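PDB 5DLL: aminopeptidase N from Francisella tularensis subsp. tularensis, which probably degrades intracellular peptides as a zinc-dependent M1-family aminopeptidase, releasing N-terminal residues, preferably alanine. Local coordinates for residues A[682-687]-A[694-699]. Numbering follows the deposited sequence.
Sequences SYLMNA and TDLAQQ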
loop_
_atom_site.group_PDB
_atom_site.type_symbol
_atom_site.label_atom_id
_atom_site.label_comp_id
_atom_site.label_asym_id
_atom_site.label_seq_id
_atom_site.Cartn_x
_atom_site.Cartn_y
_atom_site.Cartn_z
ATOM N N SER A 682 12.018 -1.166 -25.554
ATOM C CA SER A 682 12.538 -2.418 -24.989
ATOM C C SER A 682 12.504 -3.530 -26.030
ATOM O O SER A 682 13.420 -4.348 -26.089
ATOM C CB SER A 682 11.776 -2.843 -23.717
ATOM O OG SER A 682 10.631 -3.635 -24.003
ATOM N N TYR A 683 11.457 -3.549 -26.853
ATOM C CA TYR A 683 11.364 -4.525 -27.939
ATOM C C TYR A 683 12.373 -4.260 -29.058
ATOM O O TYR A 683 12.792 -5.188 -29.744
ATOM C CB TYR A 683 9.951 -4.568 -28.511
ATOM C CG TYR A 683 9.006 -5.426 -27.711
ATOM C CD1 TYR A 683 8.988 -6.810 -27.876
ATOM C CD2 TYR A 683 8.127 -4.859 -26.793
ATOM C CE1 TYR A 683 8.118 -7.604 -27.146
ATOM C CE2 TYR A 683 7.254 -5.642 -26.061
ATOM C CZ TYR A 683 7.252 -7.013 -26.240
ATOM O OH TYR A 683 6.386 -7.794 -25.509
ATOM N N LEU A 684 12.761 -3.000 -29.242
ATOM C CA LEU A 684 13.806 -2.660 -30.209
ATOM C C LEU A 684 15.195 -3.160 -29.767
ATOM O O LEU A 684 16.064 -3.427 -30.610
ATOM C CB LEU A 684 13.829 -1.146 -30.464
ATOM C CG LEU A 684 12.570 -0.546 -31.115
ATOM C CD1 LEU A 684 12.657 0.976 -31.151
ATOM C CD2 LEU A 684 12.323 -1.109 -32.513
ATOM N N MET A 685 15.389 -3.293 -28.453
ATOM C CA MET A 685 16.642 -3.814 -27.884
ATOM C C MET A 685 16.662 -5.337 -27.797
ATOM O O MET A 685 17.715 -5.954 -27.943
ATOM C CB MET A 685 16.882 -3.224 -26.499
ATOM C CG MET A 685 17.174 -1.735 -26.516
ATOM S SD MET A 685 18.758 -1.346 -27.286
ATOM C CE MET A 685 18.996 0.302 -26.633
ATOM N N ASN A 686 15.500 -5.940 -27.569
ATOM C CA ASN A 686 15.376 -7.395 -27.617
ATOM C C ASN A 686 15.335 -7.963 -29.047
ATOM O O ASN A 686 15.133 -9.162 -29.234
ATOM C CB ASN A 686 14.143 -7.844 -26.832
ATOM C CG ASN A 686 14.265 -7.554 -25.354
ATOM O OD1 ASN A 686 13.528 -6.734 -24.805
ATOM N ND2 ASN A 686 15.210 -8.216 -24.700
ATOM N N ALA A 687 15.522 -7.106 -30.050
ATOM C CA ALA A 687 15.662 -7.551 -31.431
ATOM C C ALA A 687 17.033 -8.183 -31.667
ATOM O O ALA A 687 17.967 -7.961 -30.893
ATOM C CB ALA A 687 15.459 -6.379 -32.376
ATOM N N THR A 694 19.368 0.947 -30.177
ATOM C CA THR A 694 20.481 1.601 -29.481
ATOM C C THR A 694 20.616 3.073 -29.846
ATOM O O THR A 694 20.891 3.906 -28.983
ATOM C CB THR A 694 21.819 0.892 -29.770
ATOM O OG1 THR A 694 21.686 -0.502 -29.485
ATOM C CG2 THR A 694 22.941 1.468 -28.917
ATOM N N ASP A 695 20.423 3.387 -31.122
ATOM C CA ASP A 695 20.553 4.764 -31.588
ATOM C C ASP A 695 19.447 5.631 -31.002
ATOM O O ASP A 695 19.697 6.765 -30.594
ATOM C CB ASP A 695 20.534 4.822 -33.119
ATOM C CG ASP A 695 21.686 4.052 -33.746
ATOM O OD1 ASP A 695 22.652 3.717 -33.022
ATOM O OD2 ASP A 695 21.622 3.772 -34.964
ATOM N N LEU A 696 18.235 5.081 -30.948
ATOM C CA LEU A 696 17.080 5.782 -30.377
ATOM C C LEU A 696 17.199 5.949 -28.863
ATOM O O LEU A 696 16.815 6.987 -28.319
ATOM C CB LEU A 696 15.771 5.048 -30.711
ATOM C CG LEU A 696 15.297 5.089 -32.170
ATOM C CD1 LEU A 696 14.073 4.202 -32.358
ATOM C CD2 LEU A 696 15.003 6.514 -32.615
ATOM N N ALA A 697 17.718 4.921 -28.192
ATOM C CA ALA A 697 17.932 4.966 -26.744
ATOM C C ALA A 697 19.024 5.965 -26.378
ATOM O O ALA A 697 18.899 6.704 -25.400
ATOM C CB ALA A 697 18.289 3.586 -26.225
ATOM N N GLN A 698 20.089 5.979 -27.177
ATOM C CA GLN A 698 21.226 6.869 -26.957
ATOM C C GLN A 698 20.834 8.344 -27.098
ATOM O O GLN A 698 21.316 9.188 -26.339
ATOM C CB GLN A 698 22.365 6.519 -27.924
ATOM C CG GLN A 698 23.646 7.320 -27.723
ATOM C CD GLN A 698 24.260 7.109 -26.353
ATOM O OE1 GLN A 698 24.568 5.982 -25.965
ATOM N NE2 GLN A 698 24.444 8.198 -25.612
ATOM N N GLN A 699 19.968 8.652 -28.063
ATOM C CA GLN A 699 19.501 10.025 -28.256
ATOM C C GLN A 699 18.559 10.439 -27.131
ATOM O O GLN A 699 18.709 11.521 -26.562
ATOM C CB GLN A 699 18.814 10.196 -29.615
ATOM C CG GLN A 699 19.759 10.120 -30.808
ATOM C CD GLN A 699 20.851 11.179 -30.774
ATOM O OE1 GLN A 699 20.570 12.380 -30.755
ATOM N NE2 GLN A 699 22.105 10.734 -30.771
#
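Met685 buries more surface than any other residue in the contact between 682-687 and 694-699, and its terminal methyl reaches the second helix: CE lies 3.4 Å from Ala697 CB and 3.5 Å from Thr694 CA. Residues 694 and 697 are three apart on one helix, so the methyl rests across successive turns, touching main chain at one and a side-chain methyl at the next. The sulfur lies beside Thr694, with Met685 SD 3.7 Å from Thr694 N and 3.8 Å from Thr694 OG1, the two side chains running at about a right angle. A bend at chi2 (-68°) followed by a nearly extended chi3 (-162°) brings the sulfur and methyl nearer the second helix than the direction of the CB bond alone would.

A second, smaller contact joins the leucines through one branch each, Leu684 CD1 to Leu696 CD1 at 3.7 Å. In both, CG is anti to the carbonyl carbon and CD1 continues the extended chain, so that they meet obliquely by their methyl ends.

Thr694 OG1 is hydrogen-bonded to Gln690 O, just ahead of helix 691-703, so the hydroxyl beside the sulfur already has a polar partner. Gln690 also donates NE2 to Met685 O, tying the connection back to the first segment. Around this core, Trp651 lies against Leu684 and Leu652 against Leu696, both from helix 648-658, while helix 707-717 touches Met685 and Ala697.

This is a helical hairpin of 668-685 and 691-703 within the C-terminal ARM-repeat-like region, away from the zinc and sodium sites. No hydrogen bond or salt bridge crosses between the two segments, and the 182 Å² they bury is small; their direct cohesion therefore rests on van der Waals packing of methyls and a thioether.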